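Local coordinates for protein D,D-dipeptidase/D,D-carboxypeptidase (Enterococcus faecalis, PDB 4F78) that binds zinc and probably acts as a D,D-dipeptidase and D,D-carboxypeptidase, cleaving peptides that end in D-alanine, at residues 75-80 and 107-112; 114-119 and 167-172. All blocks are in the same frame, centred on the assembly; numbering follows the deposited sequence.

Contact 1 (75-80 and 107-112). With ZN (zinc ion), chain B; SO4 (sulfate ion), chain D.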
loop_
_atom_site.group_PDB
_atom_site.type_symbol
_atom_site.label_atom_id
_atom_site.label_comp_id
_atom_site.label_asym_id
_atom_site.label_seq_id
_atom_site.Cartn_x
_atom_site.Cartn_y
_atom_site.Cartn_z
ATOM N N ARG A 75 -5.774 -3.626 -10.983
ATOM C CA ARG A 75 -6.549 -3.189 -12.162
ATOM C C ARG A 75 -5.578 -2.601 -13.160
ATOM O O ARG A 75 -4.675 -1.844 -12.788
ATOM C CB ARG A 75 -7.506 -2.080 -11.745
ATOM C CG ARG A 75 -8.722 -2.556 -10.942
ATOM C CD ARG A 75 -9.472 -1.305 -10.476
ATOM N NE ARG A 75 -10.467 -1.646 -9.471
ATOM C CZ ARG A 75 -11.031 -0.761 -8.674
ATOM N NH1 ARG A 75 -10.728 0.528 -8.791
ATOM N NH2 ARG A 75 -11.935 -1.164 -7.795
ATOM N N SER A 76 -5.744 -2.908 -14.425
ATOM C CA SER A 76 -4.930 -2.277 -15.464
ATOM C C SER A 76 -5.454 -0.867 -15.688
ATOM O O SER A 76 -6.528 -0.496 -15.158
ATOM C CB SER A 76 -5.088 -3.053 -16.767
ATOM O OG SER A 76 -6.502 -3.125 -17.104
ATOM N N LEU A 77 -4.746 -0.102 -16.529
ATOM C CA LEU A 77 -5.236 1.214 -16.970
ATOM C C LEU A 77 -6.632 1.153 -17.636
ATOM O O LEU A 77 -7.546 1.953 -17.298
ATOM C CB LEU A 77 -4.206 1.824 -17.940
ATOM C CG LEU A 77 -4.612 3.179 -18.559
ATOM C CD1 LEU A 77 -4.873 4.172 -17.427
ATOM C CD2 LEU A 77 -3.456 3.638 -19.518
ATOM N N GLU A 78 -6.843 0.196 -18.547
ATOM C CA GLU A 78 -8.168 0.117 -19.196
ATOM C C GLU A 78 -9.318 -0.221 -18.247
ATOM O O GLU A 78 -10.459 0.272 -18.438
ATOM C CB GLU A 78 -8.182 -0.802 -20.418
ATOM C CG GLU A 78 -8.037 -2.311 -20.150
ATOM C CD GLU A 78 -9.374 -3.010 -19.794
ATOM O OE1 GLU A 78 -10.480 -2.382 -19.939
ATOM O OE2 GLU A 78 -9.307 -4.197 -19.354
ATOM N N GLU A 79 -9.062 -1.056 -17.240
ATOM C CA GLU A 79 -10.083 -1.386 -16.235
ATOM C C GLU A 79 -10.421 -0.156 -15.398
ATOM O O GLU A 79 -11.588 0.162 -15.130
ATOM C CB GLU A 79 -9.584 -2.494 -15.292
ATOM C CG GLU A 79 -9.407 -3.850 -15.959
ATOM C CD GLU A 79 -8.766 -4.929 -15.016
ATOM O OE1 GLU A 79 -7.519 -5.044 -14.953
ATOM O OE2 GLU A 79 -9.525 -5.686 -14.368
ATOM N N GLN A 80 -9.386 0.541 -14.961
ATOM C CA GLN A 80 -9.651 1.707 -14.111
ATOM C C GLN A 80 -10.419 2.799 -14.914
ATOM O O GLN A 80 -11.322 3.468 -14.375
ATOM C CB GLN A 80 -8.332 2.244 -13.506
ATOM C CG GLN A 80 -8.517 3.384 -12.518
ATOM C CD GLN A 80 -9.172 2.870 -11.202
ATOM O OE1 GLN A 80 -9.134 1.672 -10.881
ATOM N NE2 GLN A 80 -9.730 3.786 -10.437
ATOM N N GLU A 107 -4.234 3.368 -6.683
ATOM C CA GLU A 107 -3.330 2.380 -6.065
ATOM C C GLU A 107 -3.605 0.982 -6.587
ATOM O O GLU A 107 -2.729 0.100 -6.515
ATOM C CB GLU A 107 -3.569 2.275 -4.543
ATOM C CG GLU A 107 -3.368 3.478 -3.775
ATOM C CD GLU A 107 -3.263 3.166 -2.282
ATOM O OE1 GLU A 107 -4.145 2.401 -1.775
ATOM O OE2 GLU A 107 -2.307 3.688 -1.626
ATOM N N HIS A 108 -4.829 0.723 -7.068
ATOM C CA HIS A 108 -5.087 -0.607 -7.646
ATOM C C HIS A 108 -4.186 -0.926 -8.812
ATOM O O HIS A 108 -3.886 -2.112 -9.121
ATOM C CB HIS A 108 -6.565 -0.722 -8.082
ATOM C CG HIS A 108 -7.483 -0.924 -6.931
ATOM N ND1 HIS A 108 -7.728 -2.174 -6.387
ATOM C CD2 HIS A 108 -8.170 -0.036 -6.171
ATOM C CE1 HIS A 108 -8.533 -2.045 -5.347
ATOM N NE2 HIS A 108 -8.822 -0.768 -5.206
ATOM N N GLN A 109 -3.709 0.105 -9.493
ATOM C CA GLN A 109 -2.843 -0.189 -10.630
ATOM C C GLN A 109 -1.431 -0.608 -10.202
ATOM O O GLN A 109 -0.613 -0.964 -11.067
ATOM C CB GLN A 109 -2.766 1.004 -11.585
ATOM C CG GLN A 109 -4.149 1.368 -12.214
ATOM C CD GLN A 109 -4.080 2.675 -13.025
ATOM O OE1 GLN A 109 -4.726 3.695 -12.661
ATOM N NE2 GLN A 109 -3.284 2.658 -14.118
ATOM N N THR A 110 -1.138 -0.575 -8.893
ATOM C CA THR A 110 0.203 -0.994 -8.418
ATOM C C THR A 110 0.280 -2.506 -8.056
ATOM O O THR A 110 1.389 -3.038 -7.801
ATOM C CB THR A 110 0.630 -0.242 -7.133
ATOM O OG1 THR A 110 -0.291 -0.609 -6.089
ATOM C CG2 THR A 110 0.596 1.294 -7.327
ATOM N N GLY A 111 -0.861 -3.197 -7.925
ATOM C CA GLY A 111 -0.801 -4.531 -7.344
ATOM C C GLY A 111 -0.620 -4.562 -5.821
ATOM O O GLY A 111 -0.486 -5.660 -5.242
ATOM N N LEU A 112 -0.655 -3.404 -5.141
ATOM C CA LEU A 112 -0.512 -3.364 -3.662
ATOM C C LEU A 112 -1.802 -3.077 -2.933
ATOM O O LEU A 112 -1.808 -3.038 -1.685
ATOM C CB LEU A 112 0.485 -2.258 -3.237
ATOM C CG LEU A 112 1.870 -2.290 -3.895
ATOM C CD1 LEU A 112 2.675 -1.027 -3.512
ATOM C CD2 LEU A 112 2.671 -3.544 -3.460
HETATM ZN ZN ZN B . -10.233 0.304 -3.855
HETATM S S SO4 D . -9.894 3.059 -6.362
HETATM O O1 SO4 D . -10.798 3.916 -7.138
HETATM O O2 SO4 D . -10.556 1.761 -6.104
HETATM O O3 SO4 D . -8.663 2.966 -7.151
HETATM O O4 SO4 D . -9.477 3.548 -5.057
HETATM O O HOH W 1 -11.904 1.618 -3.268
#

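Contact 2 (114-119 and 167-172). With ZN (zinc ion), chain B.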
loop_
_atom_site.group_PDB
_atom_site.type_symbol
_atom_site.label_atom_id
_atom_site.label_comp_id
_atom_site.label_asym_id
_atom_site.label_seq_id
_atom_site.Cartn_x
_atom_site.Cartn_y
_atom_site.Cartn_z
ATOM N N ILE A 114 -6.111 -3.662 -2.280
ATOM C CA ILE A 114 -7.170 -4.666 -2.366
ATOM C C ILE A 114 -8.451 -4.101 -1.763
ATOM O O ILE A 114 -8.400 -3.399 -0.735
ATOM C CB ILE A 114 -6.753 -6.023 -1.687
ATOM C CG1 ILE A 114 -7.872 -7.080 -1.877
ATOM C CG2 ILE A 114 -6.557 -5.856 -0.188
ATOM C CD1 ILE A 114 -7.636 -7.998 -2.968
ATOM N N ASP A 115 -9.577 -4.348 -2.432
ATOM C CA ASP A 115 -10.909 -4.027 -1.891
ATOM C C ASP A 115 -11.511 -5.310 -1.327
ATOM O O ASP A 115 -11.586 -6.312 -2.044
ATOM C CB ASP A 115 -11.813 -3.494 -3.020
ATOM C CG ASP A 115 -11.440 -2.054 -3.407
ATOM O OD1 ASP A 115 -10.690 -1.423 -2.604
ATOM O OD2 ASP A 115 -11.824 -1.591 -4.507
ATOM N N LEU A 116 -11.901 -5.305 -0.047
ATOM C CA LEU A 116 -12.431 -6.547 0.581
ATOM C C LEU A 116 -13.900 -6.374 0.950
ATOM O O LEU A 116 -14.343 -5.240 1.216
ATOM C CB LEU A 116 -11.653 -6.879 1.867
ATOM C CG LEU A 116 -10.145 -7.107 1.589
ATOM C CD1 LEU A 116 -9.371 -7.158 2.930
ATOM C CD2 LEU A 116 -9.976 -8.427 0.827
ATOM N N GLY A 117 -14.656 -7.476 1.000
ATOM C CA GLY A 117 -16.091 -7.401 1.288
ATOM C C GLY A 117 -16.549 -8.627 2.031
ATOM O O GLY A 117 -15.963 -9.722 1.883
ATOM N N LEU A 118 -17.602 -8.480 2.829
ATOM C CA LEU A 118 -18.263 -9.661 3.381
ATOM C C LEU A 118 -18.737 -10.590 2.280
ATOM O O LEU A 118 -19.228 -10.135 1.230
ATOM C CB LEU A 118 -19.470 -9.263 4.224
ATOM C CG LEU A 118 -19.183 -8.923 5.678
ATOM C CD1 LEU A 118 -20.476 -8.387 6.333
ATOM C CD2 LEU A 118 -18.713 -10.191 6.399
ATOM N N ASN A 119 -18.618 -11.896 2.494
ATOM C CA ASN A 119 -19.057 -12.852 1.462
ATOM C C ASN A 119 -20.574 -12.974 1.260
ATOM O O ASN A 119 -21.204 -13.851 1.849
ATOM C CB ASN A 119 -18.495 -14.245 1.750
ATOM C CG ASN A 119 -18.590 -15.195 0.534
ATOM O OD1 ASN A 119 -19.203 -14.874 -0.496
ATOM N ND2 ASN A 119 -17.961 -16.359 0.651
ATOM N N TRP A 167 -13.395 -0.361 3.048
ATOM C CA TRP A 167 -13.090 -1.680 2.469
ATOM C C TRP A 167 -11.743 -1.756 1.742
ATOM O O TRP A 167 -11.338 -2.837 1.302
ATOM C CB TRP A 167 -14.211 -2.037 1.482
ATOM C CG TRP A 167 -14.304 -0.943 0.405
ATOM C CD1 TRP A 167 -13.464 -0.778 -0.695
ATOM C CD2 TRP A 167 -15.222 0.174 0.373
ATOM N NE1 TRP A 167 -13.838 0.346 -1.405
ATOM C CE2 TRP A 167 -14.910 0.947 -0.773
ATOM C CE3 TRP A 167 -16.282 0.585 1.199
ATOM C CZ2 TRP A 167 -15.628 2.103 -1.120
ATOM C CZ3 TRP A 167 -17.001 1.741 0.851
ATOM C CH2 TRP A 167 -16.667 2.485 -0.299
ATOM N N HIS A 168 -11.062 -0.618 1.606
ATOM C CA HIS A 168 -9.860 -0.509 0.769
ATOM C C HIS A 168 -8.601 -0.503 1.611
ATOM O O HIS A 168 -8.371 0.401 2.429
ATOM C CB HIS A 168 -9.951 0.763 -0.107
ATOM C CG HIS A 168 -8.754 1.012 -0.986
ATOM N ND1 HIS A 168 -8.862 1.122 -2.353
ATOM C CD2 HIS A 168 -7.454 1.246 -0.688
ATOM C CE1 HIS A 168 -7.679 1.374 -2.875
ATOM N NE2 HIS A 168 -6.800 1.464 -1.886
ATOM N N PHE A 169 -7.768 -1.530 1.396
ATOM C CA PHE A 169 -6.527 -1.718 2.160
ATOM C C PHE A 169 -5.293 -1.672 1.261
ATOM O O PHE A 169 -5.307 -2.126 0.104
ATOM C CB PHE A 169 -6.570 -3.047 2.899
ATOM C CG PHE A 169 -7.485 -3.003 4.050
ATOM C CD1 PHE A 169 -8.850 -3.223 3.865
ATOM C CD2 PHE A 169 -7.013 -2.657 5.306
ATOM C CE1 PHE A 169 -9.748 -3.124 4.947
ATOM C CE2 PHE A 169 -7.897 -2.568 6.397
ATOM C CZ PHE A 169 -9.269 -2.807 6.202
ATOM N N ARG A 170 -4.224 -1.095 1.781
ATOM C CA ARG A 170 -3.050 -0.896 0.931
ATOM C C ARG A 170 -1.865 -1.550 1.626
ATOM O O ARG A 170 -1.665 -1.358 2.846
ATOM C CB ARG A 170 -2.783 0.632 0.815
ATOM C CG ARG A 170 -1.306 1.004 0.426
ATOM C CD ARG A 170 -0.916 0.582 -1.039
ATOM N NE ARG A 170 0.528 0.818 -1.202
ATOM C CZ ARG A 170 1.054 1.964 -1.640
ATOM N NH1 ARG A 170 0.253 2.956 -2.045
ATOM N NH2 ARG A 170 2.388 2.111 -1.703
ATOM N N TYR A 171 -1.083 -2.329 0.892
ATOM C CA TYR A 171 0.138 -2.916 1.473
ATOM C C TYR A 171 1.269 -1.911 1.369
ATOM O O TYR A 171 1.564 -1.430 0.257
ATOM C CB TYR A 171 0.554 -4.177 0.694
ATOM C CG TYR A 171 1.814 -4.873 1.245
ATOM C CD1 TYR A 171 1.732 -5.765 2.321
ATOM C CD2 TYR A 171 3.051 -4.681 0.651
ATOM C CE1 TYR A 171 2.866 -6.390 2.825
ATOM C CE2 TYR A 171 4.196 -5.333 1.137
ATOM C CZ TYR A 171 4.088 -6.167 2.226
ATOM O OH TYR A 171 5.187 -6.822 2.711
ATOM N N VAL A 172 1.934 -1.625 2.497
ATOM C CA VAL A 172 3.136 -0.786 2.478
ATOM C C VAL A 172 4.298 -1.597 3.047
ATOM O O VAL A 172 5.456 -1.205 2.920
ATOM C CB VAL A 172 2.950 0.532 3.286
ATOM C CG1 VAL A 172 1.982 1.509 2.545
ATOM C CG2 VAL A 172 2.511 0.251 4.771
HETATM ZN ZN ZN B . -10.233 0.304 -3.855
HETATM O O HOH W 1 -11.904 1.618 -3.268
#

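Contact 1 (75-80 and 107-112)
The guanidinium of Arg75 lies flat over one face of the His108 imidazole, the two planes only 14° apart and their centres 4.0 Å from each other. The overlap is offset: CZ sits above the rim of the ring, while the methylenes of the arginine run past His108 CB. A chain extended from CG to NE carries the charged group out to the metal-binding end of the histidine. Its rotation is fixed at the edge, where Arg75 NH1 donates to Gln80 OE1 at 2.9 Å, within the guanidinium plane and on a lone pair of the amide oxygen; Ser72 OG accepts a hydrogen bond from NE. Arginine suits this place because it offers a flat face to a ring and still has N-H groups to spend around its rim.

His108 binds zinc through NE2 at 2.2 Å, and its ND1 is hydrogen-bonded to the backbone oxygen of Gly73, which holds the ring from its other nitrogen. At the backbone beside the stack, Arg75 N donates to His108 O at 3.1 Å. Gln109 packs alongside: Gln109 CA lies 3.3 Å from Arg75 O in a CA-H...O contact, and the two ends of its amide meet different residues, NE2 lying against Leu77 CA and OE1 3.8 Å from Gln80 CG, while Asn104 N donates to OE1. Ser76 and Glu79 close a capping box that starts helix 77-91.

A sulfate, probably from the crystallisation liquor, lies next to the stack, with weak bonds from Arg75 NH1 and Gln80 NE2, and hydrogen bonds with Ser106 OG and Ala101 N. An arginine laid over a zinc ligand and turned to an anion is consistent with the substrate pocket of a VanY-type zinc D,D-peptidase.

Contact 2 (114-119 and 167-172)
Asp115 and His168 grip the same zinc ion from adjacent strands. The aspartate binds unevenly through both oxygens, OD1 at 2.2 Å from the zinc and OD2 at 2.6 Å, whereas His168 uses ND1 at 2.2 Å. Carboxylate and imidazole planes stand 58° apart, so the two groups converge on the metal without stacking. A water and His108 complete the site.

Trp167 borders this first shell. Its indole lies beside Asp115, nearly perpendicular to the carboxylate, with OD1 at the ring edge 3.4 Å from CD1. With CG placed between the backbone N and the carbonyl carbon (chi1 58°), the ring is turned so that NE1 can donate to the zinc-bound water at 3.0 Å. On the far side of the imidazole, His168 NE2 is hydrogen-bonded to Glu107, which fixes the ring's rotation and probably strengthens ND1 as a ligand.

The backbone sets all this in place. Ile114 and Phe169 form an antiparallel hydrogen-bonded pair, Phe169 N reaching Ile114 O at 2.9 Å, and Leu116 N bonds to Trp167 O; between them Asp115 and His168 are a non-hydrogen-bonded pair, which puts both ligands on one face. On the opposite face lie Ile114 and Phe169; Phe169, with Leu116 against its ring, packs on Phe139 of helix 134-142, while Ile114 meets Phe148. Zinc held by Asp and His from neighbouring antiparallel strands and a His from the turn before them is the site of the MD-clan peptidases.

Overall arrangement
From the N terminus, the chain leaves strand 68-72 and enters contact 1, which closes a loop of 26 intervening residues, largely helical, before strand 113-118 begins. That strand leads at once into contact 2, whose loop of 47 residues takes in helix 134-142 and edge strand 148-150 and ends at strand 168-171. The loops are therefore in series, neither enclosing nor crossing the other. Contact 1 ties the start of helix 77-91 to the 3-10 turn ahead of strand 113-118; contact 2 joins the sheet's two central strands. They meet at the zinc and its water, through the Glu107-Arg170 salt bridge and a probable hydrogen bond from Tyr171 to Leu112.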